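Local coordinates for protein acyl-coenzyme A oxidase 1 (Yarrowia lipolytica, PDB 5Y9D) that oxidises acyl-CoA to (2E)-enoyl-CoA with its FAD cofactor, passing the electrons to O2 to give H2O2 in peroxisomal fatty acid beta-oxidation, at residues R359-A370 against L595-E605. Numbering follows the deposited sequence.
Sequences RRLLPLLAYCYA and LANLFALWSIE. With FAD (flavin-adenine dinucleotide), chain D.
P363 lays its CB on the indole of W602, 3.4 Å from the centroid of the five-membered ring and almost on the ring normal, a CH-pi contact over one face. With CG of W602 turned anti to the backbone N (chi1 175°), the indole extends across the proline. At the six-membered end, L364 CD2 sits 3.8 Å from W602 CH2, and Y367 CD2 comes in obliquely near CZ3. Replacing W602 by an alanine is likely to open a gap beside P363 and L364 and cost the proline its CH-pi partner.

Next along helix 359-370, the A366 methyl lies against the backbone O of L595, where the CA atoms are 5.1 Å apart and a larger side chain would have little room. F599 CB packs on A366 CB, and F599 CE2 meets A370 CB at 3.5 Å; against Y367 the same ring lies nearly parallel but slid aside, with little overlap. L595 places CD1 over the centre of the Y369 ring, 3.7 Å from its centroid. L598 CD2 fills in beside the backbone of L362.

R359 NH1 makes a salt bridge to E605 OE2 (2.6 Å) and a weak bond to E605 OE1, guanidinium and carboxylate nearly coplanar. Helix 619-637 supplies each with a partner: D630 to R359 NH2, N626 to E605 OE2. R570 of helix 558-581 touches W602 and F599 and makes a cation-pi contact with Y367.

The helix axes cross at -111°. R360 leaves its helix away from 595-605, and its NH1 binds ribose O2B of FAD, so one helix combines cofactor contact with packing against helix 589-606. Apolar and aromatic fit thus probably holds the crossing, while the partnered R359-E605 pair probably stabilises charge at its partly exposed E605 end.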
loop_
_atom_site.group_PDB
_atom_site.type_symbol
_atom_site.label_atom_id
_atom_site.label_comp_id
_atom_site.label_asym_id
_atom_site.label_seq_id
_atom_site.Cartn_x
_atom_site.Cartn_y
_atom_site.Cartn_z
ATOM N N ARG A 359 -19.728 -2.263 -2.313
ATOM C CA ARG A 359 -18.913 -3.421 -2.620
ATOM C C ARG A 359 -17.398 -3.158 -2.391
ATOM O O ARG A 359 -16.651 -4.087 -2.161
ATOM C CB ARG A 359 -19.240 -3.983 -4.000
ATOM C CG ARG A 359 -18.293 -3.574 -5.095
ATOM C CD ARG A 359 -18.795 -4.093 -6.438
ATOM N NE ARG A 359 -18.794 -5.555 -6.538
ATOM C CZ ARG A 359 -19.880 -6.326 -6.597
ATOM N NH1 ARG A 359 -19.733 -7.632 -6.711
ATOM N NH2 ARG A 359 -21.100 -5.818 -6.549
ATOM N N ARG A 360 -16.947 -1.907 -2.408
ATOM C CA ARG A 360 -15.576 -1.644 -2.026
ATOM C C ARG A 360 -15.391 -1.946 -0.539
ATOM O O ARG A 360 -14.386 -2.573 -0.167
ATOM C CB ARG A 360 -15.149 -0.213 -2.317
ATOM C CG ARG A 360 -15.008 0.121 -3.790
ATOM C CD ARG A 360 -15.082 1.636 -3.990
ATOM N NE ARG A 360 -13.920 2.284 -3.405
ATOM C CZ ARG A 360 -13.583 3.561 -3.566
ATOM N NH1 ARG A 360 -14.331 4.400 -4.283
ATOM N NH2 ARG A 360 -12.472 4.005 -2.988
ATOM N N LEU A 361 -16.361 -1.569 0.307
ATOM C CA LEU A 361 -16.104 -1.626 1.752
ATOM C C LEU A 361 -16.722 -2.772 2.539
ATOM O O LEU A 361 -16.072 -3.332 3.415
ATOM C CB LEU A 361 -16.483 -0.313 2.407
ATOM C CG LEU A 361 -15.716 0.890 1.847
ATOM C CD1 LEU A 361 -16.269 2.160 2.478
ATOM C CD2 LEU A 361 -14.205 0.767 2.050
ATOM N N LEU A 362 -17.970 -3.106 2.242
ATOM C CA LEU A 362 -18.720 -4.032 3.089
ATOM C C LEU A 362 -18.171 -5.466 3.066
ATOM O O LEU A 362 -18.172 -6.177 4.082
ATOM C CB LEU A 362 -20.197 -3.980 2.709
ATOM C CG LEU A 362 -20.833 -2.596 2.951
ATOM C CD1 LEU A 362 -22.342 -2.643 2.755
ATOM C CD2 LEU A 362 -20.518 -2.050 4.346
ATOM N N PRO A 363 -17.650 -5.898 1.919
ATOM C CA PRO A 363 -17.062 -7.229 1.985
ATOM C C PRO A 363 -15.819 -7.239 2.853
ATOM O O PRO A 363 -15.590 -8.179 3.603
ATOM C CB PRO A 363 -16.732 -7.553 0.531
ATOM C CG PRO A 363 -17.510 -6.545 -0.298
ATOM C CD PRO A 363 -17.653 -5.332 0.565
ATOM N N LEU A 364 -15.039 -6.182 2.760
ATOM C CA LEU A 364 -13.926 -5.969 3.668
ATOM C C LEU A 364 -14.413 -5.917 5.133
ATOM O O LEU A 364 -13.776 -6.511 6.026
ATOM C CB LEU A 364 -13.123 -4.714 3.252
ATOM C CG LEU A 364 -12.667 -4.654 1.775
ATOM C CD1 LEU A 364 -11.971 -3.345 1.443
ATOM C CD2 LEU A 364 -11.784 -5.833 1.367
ATOM N N LEU A 365 -15.567 -5.293 5.389
ATOM C CA LEU A 365 -16.166 -5.398 6.748
ATOM C C LEU A 365 -16.394 -6.853 7.192
ATOM O O LEU A 365 -16.123 -7.222 8.321
ATOM C CB LEU A 365 -17.475 -4.619 6.881
ATOM C CG LEU A 365 -18.089 -4.669 8.293
ATOM C CD1 LEU A 365 -17.119 -4.159 9.360
ATOM C CD2 LEU A 365 -19.388 -3.884 8.365
ATOM N N ALA A 366 -16.901 -7.668 6.293
ATOM C CA ALA A 366 -17.091 -9.075 6.597
ATOM C C ALA A 366 -15.754 -9.799 6.776
ATOM O O ALA A 366 -15.581 -10.557 7.737
ATOM C CB ALA A 366 -17.922 -9.729 5.529
ATOM N N TYR A 367 -14.802 -9.514 5.905
ATOM C CA TYR A 367 -13.439 -10.068 6.030
ATOM C C TYR A 367 -12.992 -9.821 7.447
ATOM O O TYR A 367 -12.640 -10.746 8.176
ATOM C CB TYR A 367 -12.444 -9.388 5.043
ATOM C CG TYR A 367 -11.161 -10.130 4.738
ATOM C CD1 TYR A 367 -10.717 -11.183 5.528
ATOM C CD2 TYR A 367 -10.369 -9.769 3.654
ATOM C CE1 TYR A 367 -9.550 -11.870 5.239
ATOM C CE2 TYR A 367 -9.198 -10.453 3.356
ATOM C CZ TYR A 367 -8.794 -11.497 4.176
ATOM O OH TYR A 367 -7.632 -12.197 3.934
ATOM N N CYS A 368 -13.011 -8.552 7.832
ATOM C CA CYS A 368 -12.578 -8.133 9.152
ATOM C C CYS A 368 -13.262 -8.940 10.247
ATOM O O CYS A 368 -12.575 -9.531 11.075
ATOM C CB CYS A 368 -12.837 -6.633 9.332
ATOM S SG CYS A 368 -12.454 -6.113 11.004
ATOM N N TYR A 369 -14.598 -9.004 10.262
ATOM C CA TYR A 369 -15.308 -9.833 11.303
ATOM C C TYR A 369 -14.722 -11.239 11.327
ATOM O O TYR A 369 -14.512 -11.794 12.395
ATOM C CB TYR A 369 -16.842 -9.938 11.069
ATOM C CG TYR A 369 -17.711 -8.887 11.746
ATOM C CD1 TYR A 369 -17.638 -7.560 11.388
ATOM C CD2 TYR A 369 -18.602 -9.225 12.738
ATOM C CE1 TYR A 369 -18.424 -6.601 12.002
ATOM C CE2 TYR A 369 -19.384 -8.268 13.377
ATOM C CZ TYR A 369 -19.315 -6.967 12.985
ATOM O OH TYR A 369 -20.113 -6.009 13.587
ATOM N N ALA A 370 -14.450 -11.801 10.140
ATOM C CA ALA A 370 -13.882 -13.156 10.016
ATOM C C ALA A 370 -12.478 -13.240 10.579
ATOM O O ALA A 370 -12.079 -14.234 11.213
ATOM C CB ALA A 370 -13.868 -13.615 8.561
ATOM N N LEU A 595 -23.303 -10.990 6.796
ATOM C CA LEU A 595 -21.866 -10.742 6.662
ATOM C C LEU A 595 -21.105 -11.998 6.200
ATOM O O LEU A 595 -20.295 -11.899 5.290
ATOM C CB LEU A 595 -21.266 -10.255 7.991
ATOM C CG LEU A 595 -21.594 -8.844 8.435
ATOM C CD1 LEU A 595 -21.156 -8.638 9.865
ATOM C CD2 LEU A 595 -20.930 -7.833 7.504
ATOM N N ALA A 596 -21.359 -13.151 6.842
ATOM C CA ALA A 596 -20.721 -14.426 6.450
ATOM C C ALA A 596 -20.897 -14.752 4.983
ATOM O O ALA A 596 -19.915 -15.001 4.292
ATOM C CB ALA A 596 -21.262 -15.585 7.258
ATOM N N ASN A 597 -22.139 -14.739 4.497
ATOM C CA ASN A 597 -22.394 -15.143 3.120
ATOM C C ASN A 597 -21.816 -14.148 2.151
ATOM O O ASN A 597 -21.392 -14.520 1.055
ATOM C CB ASN A 597 -23.876 -15.243 2.827
ATOM C CG ASN A 597 -24.586 -16.220 3.728
ATOM O OD1 ASN A 597 -24.008 -17.209 4.182
ATOM N ND2 ASN A 597 -25.853 -15.933 4.005
ATOM N N LEU A 598 -21.847 -12.880 2.543
ATOM C CA LEU A 598 -21.214 -11.846 1.778
ATOM C C LEU A 598 -19.715 -12.138 1.633
ATOM O O LEU A 598 -19.170 -12.128 0.535
ATOM C CB LEU A 598 -21.440 -10.501 2.454
ATOM C CG LEU A 598 -20.690 -9.319 1.840
ATOM C CD1 LEU A 598 -20.973 -9.197 0.361
ATOM C CD2 LEU A 598 -21.107 -8.057 2.569
ATOM N N PHE A 599 -19.050 -12.393 2.747
ATOM C CA PHE A 599 -17.623 -12.761 2.759
ATOM C C PHE A 599 -17.378 -13.967 1.843
ATOM O O PHE A 599 -16.551 -13.923 0.949
ATOM C CB PHE A 599 -17.213 -13.062 4.220
ATOM C CG PHE A 599 -15.804 -13.547 4.391
ATOM C CD1 PHE A 599 -14.762 -12.940 3.738
ATOM C CD2 PHE A 599 -15.534 -14.591 5.258
ATOM C CE1 PHE A 599 -13.483 -13.388 3.872
ATOM C CE2 PHE A 599 -14.248 -15.039 5.432
ATOM C CZ PHE A 599 -13.221 -14.435 4.729
ATOM N N ALA A 600 -18.117 -15.041 2.073
ATOM C CA ALA A 600 -18.028 -16.246 1.247
ATOM C C ALA A 600 -18.227 -15.975 -0.239
ATOM O O ALA A 600 -17.335 -16.287 -1.036
ATOM C CB ALA A 600 -19.032 -17.282 1.727
ATOM N N LEU A 601 -19.372 -15.392 -0.616
ATOM C CA LEU A 601 -19.670 -15.150 -2.043
ATOM C C LEU A 601 -18.739 -14.148 -2.674
ATOM O O LEU A 601 -18.299 -14.314 -3.819
ATOM C CB LEU A 601 -21.108 -14.669 -2.248
ATOM C CG LEU A 601 -22.164 -15.756 -2.062
ATOM C CD1 LEU A 601 -23.552 -15.159 -1.955
ATOM C CD2 LEU A 601 -22.116 -16.773 -3.180
ATOM N N TRP A 602 -18.449 -13.082 -1.952
ATOM C CA TRP A 602 -17.444 -12.151 -2.413
ATOM C C TRP A 602 -16.125 -12.873 -2.672
ATOM O O TRP A 602 -15.433 -12.522 -3.623
ATOM C CB TRP A 602 -17.242 -11.036 -1.393
ATOM C CG TRP A 602 -16.137 -10.074 -1.722
ATOM C CD1 TRP A 602 -16.148 -9.090 -2.680
ATOM C CD2 TRP A 602 -14.868 -9.983 -1.065
ATOM N NE1 TRP A 602 -14.964 -8.403 -2.658
ATOM C CE2 TRP A 602 -14.158 -8.925 -1.681
ATOM C CE3 TRP A 602 -14.267 -10.687 0.001
ATOM C CZ2 TRP A 602 -12.883 -8.555 -1.279
ATOM C CZ3 TRP A 602 -12.991 -10.319 0.408
ATOM C CH2 TRP A 602 -12.315 -9.264 -0.218
ATOM N N SER A 603 -15.765 -13.859 -1.839
ATOM C CA SER A 603 -14.487 -14.574 -2.016
ATOM C C SER A 603 -14.527 -15.420 -3.276
ATOM O O SER A 603 -13.529 -15.511 -3.986
ATOM C CB SER A 603 -14.153 -15.466 -0.832
ATOM O OG SER A 603 -14.017 -14.721 0.349
ATOM N N ILE A 604 -15.679 -16.016 -3.580
ATOM C CA ILE A 604 -15.840 -16.648 -4.892
ATOM C C ILE A 604 -15.475 -15.610 -5.956
ATOM O O ILE A 604 -14.748 -15.896 -6.895
ATOM C CB ILE A 604 -17.277 -17.117 -5.197
ATOM C CG1 ILE A 604 -17.844 -18.048 -4.127
ATOM C CG2 ILE A 604 -17.334 -17.796 -6.564
ATOM C CD1 ILE A 604 -17.088 -19.323 -3.913
ATOM N N GLU A 605 -15.989 -14.400 -5.786
ATOM C CA GLU A 605 -15.812 -13.328 -6.768
ATOM C C GLU A 605 -14.379 -12.891 -7.089
ATOM O O GLU A 605 -14.159 -12.306 -8.145
ATOM C CB GLU A 605 -16.562 -12.083 -6.310
ATOM C CG GLU A 605 -17.822 -11.782 -7.081
ATOM C CD GLU A 605 -18.415 -10.444 -6.689
ATOM O OE1 GLU A 605 -17.728 -9.621 -6.022
ATOM O OE2 GLU A 605 -19.579 -10.213 -7.057
HETATM P PA FAD D . -14.945 12.704 -3.274
HETATM O O1A FAD D . -15.840 13.115 -2.177
HETATM O O2A FAD D . -15.185 13.147 -4.646
HETATM O O5B FAD D . -14.931 11.137 -3.233
HETATM C C5B FAD D . -15.098 10.429 -2.024
HETATM C C4B FAD D . -15.167 8.944 -2.302
HETATM O O4B FAD D . -16.470 8.599 -2.750
HETATM C C3B FAD D . -14.188 8.542 -3.384
HETATM O O3B FAD D . -13.532 7.351 -2.995
HETATM C C2B FAD D . -15.042 8.294 -4.601
HETATM O O2B FAD D . -14.611 7.171 -5.355
HETATM C C1B FAD D . -16.425 8.041 -4.054
HETATM N N9A FAD D . -17.390 8.651 -4.986
HETATM C C8A FAD D . -17.528 9.945 -5.259
HETATM N N7A FAD D . -18.492 10.135 -6.173
HETATM C C5A FAD D . -18.979 8.939 -6.510
HETATM C C6A FAD D . -20.011 8.401 -7.424
HETATM N N6A FAD D . -20.750 9.209 -8.188
HETATM N N1A FAD D . -20.198 7.081 -7.474
HETATM C C2A FAD D . -19.480 6.261 -6.723
HETATM N N3A FAD D . -18.540 6.674 -5.882
HETATM C C4A FAD D . -18.242 7.968 -5.726
HETATM N N1 FAD D . -7.516 20.574 -5.398
HETATM C C2 FAD D . -7.300 21.758 -5.966
HETATM O O2 FAD D . -8.254 22.358 -6.442
HETATM N N3 FAD D . -6.109 22.318 -6.029
HETATM C C4 FAD D . -5.046 21.723 -5.540
HETATM O O4 FAD D . -3.958 22.274 -5.619
HETATM C C4X FAD D . -5.185 20.415 -4.902
HETATM N N5 FAD D . -4.144 19.763 -4.390
HETATM C C5X FAD D . -4.314 18.575 -3.813
HETATM C C6 FAD D . -3.220 17.945 -3.284
HETATM C C7 FAD D . -3.363 16.727 -2.684
HETATM C C7M FAD D . -2.161 16.041 -2.118
HETATM C C8 FAD D . -4.695 16.102 -2.606
HETATM C C8M FAD D . -4.841 14.769 -1.946
HETATM C C9 FAD D . -5.800 16.729 -3.141
HETATM C C9A FAD D . -5.650 17.953 -3.738
HETATM N N10 FAD D . -6.749 18.615 -4.283
HETATM C C10 FAD D . -6.531 19.858 -4.861
HETATM C "C1'" FAD D . -8.089 18.050 -4.219
HETATM C "C2'" FAD D . -8.218 16.767 -4.998
HETATM O "O2'" FAD D . -8.444 17.138 -6.337
HETATM C "C3'" FAD D . -9.412 15.987 -4.489
HETATM O "O3'" FAD D . -8.962 15.137 -3.458
HETATM C "C4'" FAD D . -10.083 15.135 -5.554
HETATM O "O4'" FAD D . -10.172 15.855 -6.777
HETATM C "C5'" FAD D . -11.498 14.778 -5.165
HETATM O "O5'" FAD D . -11.503 14.153 -3.904
HETATM P P FAD D . -12.691 14.376 -2.929
HETATM O O1P FAD D . -12.127 14.602 -1.609
HETATM O O2P FAD D . -13.586 15.367 -3.522
HETATM O O3P FAD D . -13.427 12.989 -2.902
#